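Hydrogenase maturation factor (Thermoanaerobacter tengcongensis, PDB 3VTI) takes part in maturing [NiFe]-hydrogenases, accepting a carbamoyl group from HypF and probably dehydrating it with ATP to the nitrile that ends up on the iron. Local coordinates at residues 36-41 against 119-124; 71-76 against 102-107. One frame throughout, in Å; residues are numbered along the deposited sequence.

Two contacts in one mixed five-stranded sheet show how strands distant in sequence are stitched side by side. From the N terminus the chain runs along strand 30-37 and the loop after it, where residues 36-41 meet 119-124 and close the long loop of contact 1. Within that loop strand 66-78 passes into helix 83-100 and returns as strand 103-112, closing the shorter loop of contact 2, so the second contact sits wholly within the first. Strand 120-130 then inserts between 30-37 and 66-78, and backbone hydrogen bonds between F121 and I76 and between N123 and A74 join the two contacts. Both also touch the second subunit, another copy of this protein.

Contact 1 of 2, residues 36-41 against 119-124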
loop_
_atom_site.group_PDB
_atom_site.type_symbol
_atom_site.label_atom_id
_atom_site.label_comp_id
_atom_site.label_asym_id
_atom_site.label_seq_id
_atom_site.Cartn_x
_atom_site.Cartn_y
_atom_site.Cartn_z
ATOM N N SER C 36 -9.350 2.597 1.664
ATOM C CA SER C 36 -8.153 1.752 1.656
ATOM C C SER C 36 -7.908 1.221 3.058
ATOM O O SER C 36 -8.340 1.829 4.041
ATOM C CB SER C 36 -6.928 2.522 1.162
ATOM O OG SER C 36 -7.036 2.818 -0.217
ATOM N N PHE C 37 -7.224 0.084 3.139
ATOM C CA PHE C 37 -6.999 -0.599 4.406
ATOM C C PHE C 37 -5.540 -1.022 4.538
ATOM O O PHE C 37 -5.041 -1.845 3.765
ATOM C CB PHE C 37 -7.955 -1.781 4.526
ATOM C CG PHE C 37 -9.398 -1.365 4.571
ATOM C CD1 PHE C 37 -10.039 -1.173 5.793
ATOM C CD2 PHE C 37 -10.102 -1.118 3.393
ATOM C CE1 PHE C 37 -11.353 -0.761 5.850
ATOM C CE2 PHE C 37 -11.419 -0.704 3.440
ATOM C CZ PHE C 37 -12.051 -0.526 4.673
ATOM N N THR C 38 -4.863 -0.434 5.515
ATOM C CA THR C 38 -3.409 -0.508 5.612
ATOM C C THR C 38 -2.964 -0.985 6.999
ATOM O O THR C 38 -1.822 -0.795 7.396
ATOM C CB THR C 38 -2.779 0.869 5.314
ATOM O OG1 THR C 38 -3.329 1.840 6.209
ATOM C CG2 THR C 38 -3.074 1.307 3.889
ATOM N N VAL C 39 -3.883 -1.619 7.718
ATOM C CA VAL C 39 -3.666 -2.075 9.086
ATOM C C VAL C 39 -2.491 -3.067 9.208
ATOM O O VAL C 39 -2.366 -3.991 8.411
ATOM C CB VAL C 39 -4.970 -2.711 9.645
ATOM C CG1 VAL C 39 -5.297 -4.018 8.914
ATOM C CG2 VAL C 39 -4.878 -2.945 11.143
ATOM N N LYS C 40 -1.630 -2.833 10.200
ATOM C CA LYS C 40 -0.639 -3.813 10.649
ATOM C C LYS C 40 -0.833 -4.033 12.155
ATOM O O LYS C 40 -0.925 -3.061 12.917
ATOM C CB LYS C 40 0.798 -3.358 10.355
ATOM C CG LYS C 40 1.221 -3.398 8.877
ATOM C CD LYS C 40 0.847 -4.716 8.197
ATOM C CE LYS C 40 1.396 -4.811 6.792
ATOM N NZ LYS C 40 0.973 -3.699 5.916
ATOM N N PRO C 41 -0.905 -5.304 12.595
ATOM C CA PRO C 41 -0.713 -6.523 11.810
ATOM C C PRO C 41 -1.950 -6.911 10.993
ATOM O O PRO C 41 -3.056 -6.469 11.294
ATOM C CB PRO C 41 -0.427 -7.575 12.882
ATOM C CG PRO C 41 -1.195 -7.107 14.078
ATOM C CD PRO C 41 -1.350 -5.602 13.969
ATOM N N ARG C 119 3.835 -6.025 2.567
ATOM C CA ARG C 119 2.998 -7.225 2.509
ATOM C C ARG C 119 1.763 -7.107 1.618
ATOM O O ARG C 119 1.734 -7.709 0.545
ATOM C CB ARG C 119 2.613 -7.712 3.908
ATOM C CG ARG C 119 3.769 -8.103 4.828
ATOM C CD ARG C 119 3.178 -8.283 6.204
ATOM N NE ARG C 119 4.153 -8.496 7.258
ATOM C CZ ARG C 119 4.335 -7.697 8.310
ATOM N NH1 ARG C 119 3.619 -6.596 8.464
ATOM N NH2 ARG C 119 5.261 -8.010 9.215
ATOM N N ILE C 120 0.751 -6.349 2.056
ATOM C CA ILE C 120 -0.519 -6.243 1.321
ATOM C C ILE C 120 -1.405 -5.073 1.772
ATOM O O ILE C 120 -1.647 -4.891 2.969
ATOM C CB ILE C 120 -1.330 -7.581 1.392
ATOM C CG1 ILE C 120 -2.625 -7.501 0.572
ATOM C CG2 ILE C 120 -1.613 -7.981 2.844
ATOM C CD1 ILE C 120 -3.249 -8.856 0.275
ATOM N N PHE C 121 -1.867 -4.277 0.809
ATOM C CA PHE C 121 -2.949 -3.310 1.040
ATOM C C PHE C 121 -4.178 -3.709 0.244
ATOM O O PHE C 121 -4.069 -4.341 -0.810
ATOM C CB PHE C 121 -2.549 -1.879 0.654
ATOM C CG PHE C 121 -1.375 -1.340 1.423
ATOM C CD1 PHE C 121 -1.232 -1.594 2.783
ATOM C CD2 PHE C 121 -0.426 -0.557 0.792
ATOM C CE1 PHE C 121 -0.159 -1.099 3.488
ATOM C CE2 PHE C 121 0.653 -0.054 1.493
ATOM C CZ PHE C 121 0.792 -0.328 2.839
ATOM N N ILE C 122 -5.347 -3.335 0.753
ATOM C CA ILE C 122 -6.598 -3.595 0.071
ATOM C C ILE C 122 -7.464 -2.336 0.020
ATOM O O ILE C 122 -7.637 -1.639 1.029
ATOM C CB ILE C 122 -7.375 -4.759 0.736
ATOM C CG1 ILE C 122 -6.510 -6.027 0.767
ATOM C CG2 ILE C 122 -8.676 -5.039 -0.007
ATOM C CD1 ILE C 122 -6.917 -7.038 1.829
ATOM N N ASN C 123 -8.005 -2.048 -1.160
ATOM C CA ASN C 123 -9.029 -1.033 -1.296
ATOM C C ASN C 123 -10.364 -1.654 -1.664
ATOM O O ASN C 123 -10.428 -2.546 -2.509
ATOM C CB ASN C 123 -8.640 0.022 -2.332
ATOM C CG ASN C 123 -9.709 1.095 -2.490
ATOM O OD1 ASN C 123 -10.746 0.866 -3.115
ATOM N ND2 ASN C 123 -9.477 2.258 -1.892
ATOM N N THR C 124 -11.431 -1.178 -1.040
ATOM C CA THR C 124 -12.762 -1.598 -1.426
ATOM C C THR C 124 -13.629 -0.388 -1.710
ATOM O O THR C 124 -13.538 0.627 -1.001
ATOM C CB THR C 124 -13.445 -2.481 -0.344
ATOM O OG1 THR C 124 -13.326 -1.866 0.943
ATOM C CG2 THR C 124 -12.810 -3.848 -0.294
HETATM O O HOH W 1 -1.668 -3.601 5.683
#
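S36 and N123 meet at a non-hydrogen-bonded pair of two antiparallel strands, where their side chains supply the link that the backbone does not. N123 ND2 donates to S36 OG at 3.0 Å, almost straight (173°), with the hydroxyl lying in the amide plane. A chi1 of 180° sets the amide anti to the N123 backbone N, and a further bond from ND2 to T34 OG1 helps fix its rotation.

Backbone bonds follow at F37 and I122, a hydrogen-bonded pair: F37 N reaches I122 O at 2.8 Å, while the return bond from I122 N to F37 O is weak at 3.4 Å. Past F37 the first segment leaves the sheet and the two backbones part; a water spans the opening, accepting from K40 NZ at 2.7 Å and donating to V39 O and I120 O.

These strands belong to the mixed sheet of the PurM-like N-terminal domain. F37 leans on helix 49-60, its side chain about 6 Å from that of the magnesium ligand D60, whereas S36 and N123 pack against A74 of the second subunit.

Among the ring contacts, T38 lays its CG2 methyl over one face of the F121 ring, shifted toward the rim, in a CH-pi contact of 3.9 Å from CG2 to the centroid. F37 CE2 lies near T124 OG1, a hydroxyl hydrogen-bonded to T57 OG1 and A53 O.

K40, bent at chi2 and chi4, brings CE to the edge of the R119 guanidinium, while the two like charges stay apart: NZ, 4.7 Å from R119 NH1, turns to the water and to D118 O. Shortened to an alanine here, the side chain would probably leave the D118 carbonyl without this donor, the water less firmly held and the guanidinium edge without its aliphatic neighbour.

Contact 2 of 2, residues 71-76 against 102-107; sequences LTAAFI and VKIVAG
L71 lays its CD1 methyl against both methyls of V102, 3.7 Å from CD1 to V102 CG1, the two side chains crossing at about a right angle. On the face of the sheet that L71 shares with A73, I104 divides its branches: with CG1 anti to its own carbonyl carbon (chi1 -58°), that branch meets L71 CB, while CG2 turns to A73 CB at 3.8 Å. The opposite face holds a smaller pair, T72 CG2 against A106 CB.

Strands 66-78 and 103-112 are the parallel arms of a beta-alpha-beta unit whose connecting helix, 83-100, packs on A73 through M93 and on V102 through A97. L71 also touches T57 and V58 of helix 49-60.

The backbone ladder starts regularly, L71 N bonding to K103 O and V105 N to L71 O, each at 2.9 Å. A beta bulge then shifts the register: L71 pairs with I104 but T72 with A106, so V105 is the extra residue on the second strand. A73, paired with G107, donates its N to A106 O, 3.1 Å away. Strand 103-112 is outermost in the sheet within this chain, and N14 of the second subunit donates its ND2 to I104 O, while F12 of that subunit packs on the I104 side chain.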
loop_
_atom_site.group_PDB
_atom_site.type_symbol
_atom_site.label_atom_id
_atom_site.label_comp_id
_atom_site.label_asym_id
_atom_site.label_seq_id
_atom_site.Cartn_x
_atom_site.Cartn_y
_atom_site.Cartn_z
ATOM N N LEU C 71 -19.804 -4.477 -4.137
ATOM C CA LEU C 71 -18.488 -4.037 -3.713
ATOM C C LEU C 71 -17.419 -4.326 -4.756
ATOM O O LEU C 71 -17.511 -5.289 -5.520
ATOM C CB LEU C 71 -18.101 -4.708 -2.394
ATOM C CG LEU C 71 -18.300 -3.929 -1.091
ATOM C CD1 LEU C 71 -19.765 -3.891 -0.692
ATOM C CD2 LEU C 71 -17.446 -4.525 0.020
ATOM N N THR C 72 -16.401 -3.478 -4.785
ATOM C CA THR C 72 -15.229 -3.766 -5.578
ATOM C C THR C 72 -14.096 -4.077 -4.622
ATOM O O THR C 72 -14.094 -3.590 -3.494
ATOM C CB THR C 72 -14.849 -2.585 -6.451
ATOM O OG1 THR C 72 -14.763 -1.419 -5.637
ATOM C CG2 THR C 72 -15.904 -2.359 -7.550
ATOM N N ALA C 73 -13.154 -4.907 -5.055
ATOM C CA ALA C 73 -12.014 -5.262 -4.217
ATOM C C ALA C 73 -10.709 -5.140 -4.991
ATOM O O ALA C 73 -10.489 -5.849 -5.968
ATOM C CB ALA C 73 -12.176 -6.662 -3.636
ATOM N N ALA C 74 -9.859 -4.219 -4.550
ATOM C CA ALA C 74 -8.559 -4.034 -5.157
ATOM C C ALA C 74 -7.452 -4.443 -4.186
ATOM O O ALA C 74 -7.443 -4.021 -3.027
ATOM C CB ALA C 74 -8.386 -2.606 -5.613
ATOM N N PHE C 75 -6.534 -5.278 -4.679
ATOM C CA PHE C 75 -5.448 -5.826 -3.889
ATOM C C PHE C 75 -4.115 -5.372 -4.459
ATOM O O PHE C 75 -3.862 -5.517 -5.658
ATOM C CB PHE C 75 -5.478 -7.350 -3.929
ATOM C CG PHE C 75 -6.739 -7.961 -3.402
ATOM C CD1 PHE C 75 -7.814 -8.220 -4.257
ATOM C CD2 PHE C 75 -6.841 -8.315 -2.065
ATOM C CE1 PHE C 75 -8.977 -8.799 -3.784
ATOM C CE2 PHE C 75 -8.000 -8.893 -1.577
ATOM C CZ PHE C 75 -9.077 -9.140 -2.445
ATOM N N ILE C 76 -3.260 -4.831 -3.597
ATOM C CA ILE C 76 -1.907 -4.472 -3.985
ATOM C C ILE C 76 -0.954 -5.331 -3.150
ATOM O O ILE C 76 -0.857 -5.131 -1.937
ATOM C CB ILE C 76 -1.646 -2.951 -3.800
ATOM C CG1 ILE C 76 -2.642 -2.140 -4.651
ATOM C CG2 ILE C 76 -0.206 -2.610 -4.141
ATOM C CD1 ILE C 76 -2.720 -0.657 -4.339
ATOM N N VAL C 102 -23.976 -9.056 0.691
ATOM C CA VAL C 102 -23.376 -8.191 -0.305
ATOM C C VAL C 102 -22.546 -9.048 -1.279
ATOM O O VAL C 102 -22.169 -10.184 -0.952
ATOM C CB VAL C 102 -22.512 -7.119 0.416
ATOM C CG1 VAL C 102 -21.008 -7.273 0.131
ATOM C CG2 VAL C 102 -23.000 -5.730 0.085
ATOM N N LYS C 103 -22.284 -8.525 -2.476
ATOM C CA LYS C 103 -21.475 -9.244 -3.463
ATOM C C LYS C 103 -20.349 -8.399 -4.037
ATOM O O LYS C 103 -20.561 -7.241 -4.407
ATOM C CB LYS C 103 -22.342 -9.759 -4.603
ATOM C CG LYS C 103 -23.108 -11.010 -4.270
ATOM C CD LYS C 103 -24.120 -11.333 -5.362
ATOM C CE LYS C 103 -24.776 -12.680 -5.118
ATOM N NZ LYS C 103 -25.917 -12.871 -6.052
ATOM N N ILE C 104 -19.155 -8.988 -4.106
ATOM C CA ILE C 104 -18.017 -8.349 -4.768
ATOM C C ILE C 104 -18.091 -8.675 -6.249
ATOM O O ILE C 104 -18.012 -9.838 -6.645
ATOM C CB ILE C 104 -16.663 -8.786 -4.164
ATOM C CG1 ILE C 104 -16.633 -8.458 -2.667
ATOM C CG2 ILE C 104 -15.490 -8.125 -4.909
ATOM C CD1 ILE C 104 -15.632 -9.236 -1.894
ATOM N N VAL C 105 -18.241 -7.632 -7.059
ATOM C CA VAL C 105 -18.645 -7.778 -8.459
ATOM C C VAL C 105 -17.563 -7.401 -9.455
ATOM O O VAL C 105 -17.603 -7.810 -10.622
ATOM C CB VAL C 105 -19.917 -6.964 -8.750
ATOM C CG1 VAL C 105 -21.104 -7.571 -8.003
ATOM C CG2 VAL C 105 -19.728 -5.499 -8.369
ATOM N N ALA C 106 -16.603 -6.618 -8.985
ATOM C CA ALA C 106 -15.457 -6.208 -9.786
ATOM C C ALA C 106 -14.227 -6.127 -8.893
ATOM O O ALA C 106 -14.331 -6.110 -7.666
ATOM C CB ALA C 106 -15.716 -4.859 -10.442
ATOM N N GLY C 107 -13.061 -6.076 -9.512
ATOM C CA GLY C 107 -11.843 -5.928 -8.747
ATOM C C GLY C 107 -10.584 -5.757 -9.565
ATOM O O GLY C 107 -10.630 -5.498 -10.777
#